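PDB 3HV0: tryptophanyl-tRNA synthetase from Cryptosporidium parvum Iowa II, which probably catalyses the ATP-dependent attachment of L-tryptophan to tRNA(Trp), releasing AMP and diphosphate, as a class I aminoacyl-tRNA synthetase. Local coordinates for residues A[43-56]-A[94-106]. Numbering follows the deposited sequence.
Sequences TGQKAHHFFRRNIF and VPFLFTKYLQDTF
Phe98, on helix 93-106, drives its ring between three phenylalanines and a histidine of 43-56. CG, anti to the backbone N, turns the ring off the helix and in among these side chains. From the root outward, CB lies in the plane of the Phe50 ring, at its edge, and CD1 comes 3.6 Å from CD2 of Phe50. CG, CD2 and CE2 lie against the Phe56 ring, CE2 nearest its CG; with planes at 17° the pair is an offset stack, though its closeness is doubtful. CE1 and CZ reach Phe51, CZ to CZ of Phe51 at 3.5 Å. Planes at 67° put the edge of Phe98 to the face of Phe51. Toward the His48 ring Phe98 again presents an edge, in an offset edge-to-face pair, CD1 being the atom closest to His48 ND1.

His48 also packs on Tyr101: its CB stands 3.3 Å from the Tyr101 ring centroid, almost on the normal, a CH-pi contact. At the tip of Tyr101, OH accepts a weak bond from His48 N (3.3 Å). His48 is the N-cap of the short, weakly bonded helix 49-52; its ND1 accepts from Phe50 N (3.2 Å), nearly straight at N-H (171°) but with the donor tilted from the ring plane.

Ile252 of strand 250-254 packs against Phe51, Phe56 and Phe98. The aromatic cluster of His48, Phe51, Phe56, Phe98 and Tyr101 joins the segment leading into strand 56-60 to a helix beside the central sheet of the class I nucleotide-binding (Rossmann-like) catalytic domain.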
loop_
_atom_site.group_PDB
_atom_site.type_symbol
_atom_site.label_atom_id
_atom_site.label_comp_id
_atom_site.label_asym_id
_atom_site.label_seq_id
_atom_site.Cartn_x
_atom_site.Cartn_y
_atom_site.Cartn_z
ATOM N N THR A 43 -8.912 -5.545 38.301
ATOM C CA THR A 43 -9.673 -4.385 37.806
ATOM C C THR A 43 -10.824 -3.927 38.692
ATOM O O THR A 43 -11.357 -2.840 38.482
ATOM C CB THR A 43 -10.251 -4.652 36.413
ATOM O OG1 THR A 43 -11.245 -5.683 36.494
ATOM C CG2 THR A 43 -9.147 -5.065 35.456
ATOM N N GLY A 44 -11.220 -4.756 39.655
ATOM C CA GLY A 44 -12.340 -4.444 40.552
ATOM C C GLY A 44 -13.683 -4.599 39.867
ATOM O O GLY A 44 -14.714 -4.218 40.405
ATOM N N GLN A 45 -13.677 -5.141 38.651
ATOM C CA GLN A 45 -14.923 -5.439 37.978
ATOM C C GLN A 45 -15.066 -6.941 37.843
ATOM O O GLN A 45 -14.091 -7.653 37.656
ATOM C CB GLN A 45 -15.014 -4.716 36.650
ATOM C CG GLN A 45 -15.511 -3.264 36.752
ATOM C CD GLN A 45 -15.465 -2.538 35.395
ATOM O OE1 GLN A 45 -15.704 -3.139 34.331
ATOM N NE2 GLN A 45 -15.150 -1.243 35.429
ATOM N N LYS A 46 -16.295 -7.409 38.038
ATOM C CA LYS A 46 -16.667 -8.803 37.796
ATOM C C LYS A 46 -16.523 -9.060 36.288
ATOM O O LYS A 46 -16.602 -8.130 35.485
ATOM C CB LYS A 46 -18.090 -9.079 38.331
ATOM C CG LYS A 46 -19.014 -9.856 37.390
ATOM C CD LYS A 46 -20.391 -10.074 38.013
ATOM C CE LYS A 46 -20.396 -11.239 38.992
ATOM N NZ LYS A 46 -20.263 -12.564 38.307
ATOM N N ALA A 47 -16.278 -10.311 35.919
ATOM C CA ALA A 47 -15.863 -10.636 34.548
ATOM C C ALA A 47 -17.044 -10.577 33.608
ATOM O O ALA A 47 -18.157 -10.974 33.951
ATOM C CB ALA A 47 -15.214 -12.013 34.482
ATOM N N HIS A 48 -16.787 -10.081 32.410
ATOM C CA HIS A 48 -17.800 -10.077 31.386
ATOM C C HIS A 48 -18.218 -11.507 31.117
ATOM O O HIS A 48 -17.381 -12.409 31.115
ATOM C CB HIS A 48 -17.268 -9.453 30.117
ATOM C CG HIS A 48 -18.331 -9.049 29.155
ATOM N ND1 HIS A 48 -18.823 -9.900 28.191
ATOM C CD2 HIS A 48 -18.990 -7.879 28.999
ATOM C CE1 HIS A 48 -19.729 -9.266 27.467
ATOM N NE2 HIS A 48 -19.855 -8.039 27.942
ATOM N N HIS A 49 -19.513 -11.716 30.905
ATOM C CA HIS A 49 -20.031 -13.062 30.696
ATOM C C HIS A 49 -19.492 -13.791 29.441
ATOM O O HIS A 49 -19.499 -15.015 29.427
ATOM C CB HIS A 49 -21.575 -13.090 30.761
ATOM C CG HIS A 49 -22.251 -12.246 29.725
ATOM N ND1 HIS A 49 -22.456 -10.893 29.886
ATOM C CD2 HIS A 49 -22.771 -12.565 28.518
ATOM C CE1 HIS A 49 -23.072 -10.415 28.821
ATOM N NE2 HIS A 49 -23.278 -11.411 27.979
ATOM N N PHE A 50 -18.980 -13.099 28.421
ATOM C CA PHE A 50 -18.352 -13.844 27.308
ATOM C C PHE A 50 -17.180 -14.719 27.772
ATOM O O PHE A 50 -16.716 -15.600 27.036
ATOM C CB PHE A 50 -17.871 -12.936 26.162
ATOM C CG PHE A 50 -18.974 -12.183 25.465
ATOM C CD1 PHE A 50 -20.300 -12.612 25.515
ATOM C CD2 PHE A 50 -18.693 -11.035 24.762
ATOM C CE1 PHE A 50 -21.290 -11.896 24.892
ATOM C CE2 PHE A 50 -19.691 -10.337 24.128
ATOM C CZ PHE A 50 -20.986 -10.764 24.197
ATOM N N PHE A 51 -16.685 -14.462 28.972
ATOM C CA PHE A 51 -15.651 -15.291 29.534
ATOM C C PHE A 51 -16.293 -16.557 30.074
ATOM O O PHE A 51 -15.980 -17.655 29.608
ATOM C CB PHE A 51 -14.934 -14.564 30.659
ATOM C CG PHE A 51 -13.877 -13.571 30.203
ATOM C CD1 PHE A 51 -12.710 -14.009 29.595
ATOM C CD2 PHE A 51 -14.017 -12.212 30.470
ATOM C CE1 PHE A 51 -11.733 -13.123 29.249
ATOM C CE2 PHE A 51 -13.035 -11.326 30.121
ATOM C CZ PHE A 51 -11.896 -11.781 29.515
ATOM N N ARG A 52 -17.212 -16.387 31.029
ATOM C CA ARG A 52 -17.921 -17.503 31.675
ATOM C C ARG A 52 -18.540 -18.482 30.677
ATOM O O ARG A 52 -18.491 -19.688 30.878
ATOM C CB ARG A 52 -19.037 -16.992 32.610
ATOM C CG ARG A 52 -18.623 -15.838 33.533
ATOM C CD ARG A 52 -19.556 -15.692 34.748
ATOM N NE ARG A 52 -20.942 -15.394 34.368
ATOM C CZ ARG A 52 -21.447 -14.177 34.120
ATOM N NH1 ARG A 52 -20.694 -13.074 34.185
ATOM N NH2 ARG A 52 -22.737 -14.061 33.798
ATOM N N ARG A 53 -19.120 -17.963 29.604
ATOM C CA ARG A 53 -19.855 -18.794 28.655
ATOM C C ARG A 53 -18.934 -19.365 27.563
ATOM O O ARG A 53 -19.404 -20.040 26.655
ATOM C CB ARG A 53 -20.989 -17.984 27.999
ATOM C CG ARG A 53 -21.837 -17.106 28.926
ATOM C CD ARG A 53 -22.972 -17.854 29.539
ATOM N NE ARG A 53 -23.713 -17.072 30.542
ATOM C CZ ARG A 53 -24.671 -16.185 30.271
ATOM N NH1 ARG A 53 -25.024 -15.910 29.004
ATOM N NH2 ARG A 53 -25.275 -15.562 31.275
ATOM N N ASN A 54 -17.638 -19.071 27.650
ATOM C CA ASN A 54 -16.628 -19.491 26.640
ATOM C C ASN A 54 -16.952 -19.035 25.210
ATOM O O ASN A 54 -16.786 -19.777 24.240
ATOM C CB ASN A 54 -16.378 -21.015 26.687
ATOM C CG ASN A 54 -16.024 -21.514 28.091
ATOM O OD1 ASN A 54 -15.118 -21.002 28.740
ATOM N ND2 ASN A 54 -16.754 -22.510 28.563
ATOM N N ILE A 55 -17.406 -17.795 25.102
ATOM C CA ILE A 55 -17.667 -17.152 23.823
ATOM C C ILE A 55 -16.349 -16.572 23.340
ATOM O O ILE A 55 -16.016 -16.677 22.171
ATOM C CB ILE A 55 -18.708 -15.997 23.940
ATOM C CG1 ILE A 55 -20.042 -16.487 24.508
ATOM C CG2 ILE A 55 -18.920 -15.326 22.570
ATOM C CD1 ILE A 55 -20.913 -17.230 23.532
ATOM N N PHE A 56 -15.644 -15.900 24.242
ATOM C CA PHE A 56 -14.215 -15.666 24.095
ATOM C C PHE A 56 -13.555 -16.781 24.878
ATOM O O PHE A 56 -13.542 -16.761 26.121
ATOM C CB PHE A 56 -13.795 -14.287 24.620
ATOM C CG PHE A 56 -13.952 -13.190 23.616
ATOM C CD1 PHE A 56 -15.153 -12.504 23.495
ATOM C CD2 PHE A 56 -12.918 -12.875 22.748
ATOM C CE1 PHE A 56 -15.300 -11.503 22.536
ATOM C CE2 PHE A 56 -13.058 -11.878 21.802
ATOM C CZ PHE A 56 -14.248 -11.184 21.701
ATOM N N VAL A 94 -20.387 -8.887 18.657
ATOM C CA VAL A 94 -19.771 -9.719 19.683
ATOM C C VAL A 94 -18.339 -9.236 20.010
ATOM O O VAL A 94 -18.030 -8.957 21.173
ATOM C CB VAL A 94 -19.846 -11.229 19.326
ATOM C CG1 VAL A 94 -18.858 -12.069 20.172
ATOM C CG2 VAL A 94 -21.293 -11.730 19.493
ATOM N N PRO A 95 -17.480 -9.075 19.005
ATOM C CA PRO A 95 -16.175 -8.543 19.395
ATOM C C PRO A 95 -16.199 -7.082 19.859
ATOM O O PRO A 95 -15.438 -6.722 20.742
ATOM C CB PRO A 95 -15.342 -8.690 18.117
ATOM C CG PRO A 95 -16.042 -9.694 17.315
ATOM C CD PRO A 95 -17.495 -9.471 17.592
ATOM N N PHE A 96 -17.073 -6.257 19.285
ATOM C CA PHE A 96 -17.156 -4.835 19.641
ATOM C C PHE A 96 -17.694 -4.597 21.065
ATOM O O PHE A 96 -17.111 -3.815 21.824
ATOM C CB PHE A 96 -17.951 -4.044 18.594
ATOM C CG PHE A 96 -17.155 -3.751 17.349
ATOM C CD1 PHE A 96 -16.206 -2.756 17.343
ATOM C CD2 PHE A 96 -17.309 -4.517 16.213
ATOM C CE1 PHE A 96 -15.442 -2.516 16.230
ATOM C CE2 PHE A 96 -16.557 -4.271 15.096
ATOM C CZ PHE A 96 -15.627 -3.272 15.098
ATOM N N LEU A 97 -18.783 -5.273 21.417
ATOM C CA LEU A 97 -19.315 -5.217 22.779
ATOM C C LEU A 97 -18.280 -5.694 23.805
ATOM O O LEU A 97 -18.151 -5.132 24.893
ATOM C CB LEU A 97 -20.609 -6.031 22.912
ATOM C CG LEU A 97 -21.897 -5.515 22.241
ATOM C CD1 LEU A 97 -23.100 -6.367 22.689
ATOM C CD2 LEU A 97 -22.174 -4.041 22.496
ATOM N N PHE A 98 -17.512 -6.714 23.445
ATOM C CA PHE A 98 -16.462 -7.229 24.336
ATOM C C PHE A 98 -15.295 -6.244 24.537
ATOM O O PHE A 98 -14.821 -6.038 25.656
ATOM C CB PHE A 98 -15.933 -8.545 23.804
ATOM C CG PHE A 98 -15.042 -9.249 24.754
ATOM C CD1 PHE A 98 -15.557 -9.791 25.920
ATOM C CD2 PHE A 98 -13.686 -9.362 24.496
ATOM C CE1 PHE A 98 -14.742 -10.444 26.821
ATOM C CE2 PHE A 98 -12.856 -10.015 25.362
ATOM C CZ PHE A 98 -13.380 -10.571 26.541
ATOM N N THR A 99 -14.857 -5.626 23.452
ATOM C CA THR A 99 -13.839 -4.590 23.506
ATOM C C THR A 99 -14.228 -3.356 24.336
ATOM O O THR A 99 -13.386 -2.745 24.991
ATOM C CB THR A 99 -13.544 -4.089 22.111
ATOM O OG1 THR A 99 -13.186 -5.202 21.267
ATOM C CG2 THR A 99 -12.419 -3.033 22.177
ATOM N N LYS A 100 -15.491 -2.953 24.270
ATOM C CA LYS A 100 -15.969 -1.834 25.083
ATOM C C LYS A 100 -15.786 -2.215 26.550
ATOM O O LYS A 100 -15.278 -1.436 27.339
ATOM C CB LYS A 100 -17.451 -1.538 24.783
ATOM C CG LYS A 100 -17.955 -0.164 25.232
ATOM C CD LYS A 100 -18.784 -0.258 26.497
ATOM C CE LYS A 100 -19.233 1.132 27.039
ATOM N NZ LYS A 100 -18.081 2.064 27.272
ATOM N N TYR A 101 -16.174 -3.439 26.886
ATOM C CA TYR A 101 -16.022 -3.934 28.243
ATOM C C TYR A 101 -14.534 -3.896 28.640
ATOM O O TYR A 101 -14.187 -3.484 29.759
ATOM C CB TYR A 101 -16.587 -5.352 28.391
ATOM C CG TYR A 101 -15.957 -6.096 29.523
ATOM C CD1 TYR A 101 -16.349 -5.855 30.841
ATOM C CD2 TYR A 101 -14.931 -7.014 29.292
ATOM C CE1 TYR A 101 -15.756 -6.528 31.902
ATOM C CE2 TYR A 101 -14.324 -7.688 30.347
ATOM C CZ TYR A 101 -14.741 -7.432 31.651
ATOM O OH TYR A 101 -14.160 -8.112 32.690
ATOM N N LEU A 102 -13.662 -4.318 27.719
ATOM C CA LEU A 102 -12.234 -4.289 28.001
ATOM C C LEU A 102 -11.712 -2.850 28.139
ATOM O O LEU A 102 -10.792 -2.587 28.902
ATOM C CB LEU A 102 -11.457 -5.016 26.919
ATOM C CG LEU A 102 -11.631 -6.530 26.798
ATOM C CD1 LEU A 102 -11.018 -6.981 25.465
ATOM C CD2 LEU A 102 -11.022 -7.254 27.975
ATOM N N GLN A 103 -12.292 -1.930 27.382
ATOM C CA GLN A 103 -11.895 -0.540 27.447
ATOM C C GLN A 103 -12.367 0.065 28.757
ATOM O O GLN A 103 -11.667 0.844 29.356
ATOM C CB GLN A 103 -12.449 0.255 26.262
ATOM C CG GLN A 103 -11.881 1.679 26.151
ATOM C CD GLN A 103 -12.529 2.500 25.046
ATOM O OE1 GLN A 103 -13.753 2.623 24.984
ATOM N NE2 GLN A 103 -11.710 3.080 24.184
ATOM N N ASP A 104 -13.558 -0.308 29.201
ATOM C CA ASP A 104 -14.103 0.197 30.451
ATOM C C ASP A 104 -13.344 -0.381 31.638
ATOM O O ASP A 104 -13.212 0.269 32.670
ATOM C CB ASP A 104 -15.578 -0.191 30.590
ATOM C CG ASP A 104 -16.449 0.394 29.512
ATOM O OD1 ASP A 104 -16.012 1.319 28.787
ATOM O OD2 ASP A 104 -17.591 -0.085 29.385
ATOM N N THR A 105 -12.881 -1.620 31.492
ATOM C CA THR A 105 -12.289 -2.353 32.604
ATOM C C THR A 105 -10.842 -1.953 32.778
ATOM O O THR A 105 -10.418 -1.690 33.887
ATOM C CB THR A 105 -12.386 -3.867 32.394
ATOM O OG1 THR A 105 -13.763 -4.263 32.456
ATOM C CG2 THR A 105 -11.628 -4.612 33.471
ATOM N N PHE A 106 -10.092 -1.883 31.671
ATOM C CA PHE A 106 -8.664 -1.517 31.733
ATOM C C PHE A 106 -8.408 -0.020 31.574
ATOM O O PHE A 106 -7.340 0.462 31.948
ATOM C CB PHE A 106 -7.856 -2.310 30.702
ATOM C CG PHE A 106 -7.764 -3.768 31.015
ATOM C CD1 PHE A 106 -8.446 -4.699 30.255
ATOM C CD2 PHE A 106 -7.024 -4.206 32.098
ATOM C CE1 PHE A 106 -8.374 -6.046 30.546
ATOM C CE2 PHE A 106 -6.950 -5.564 32.406
ATOM C CZ PHE A 106 -7.634 -6.484 31.630
HETATM O O HOH W 1 -14.076 -7.558 35.056
#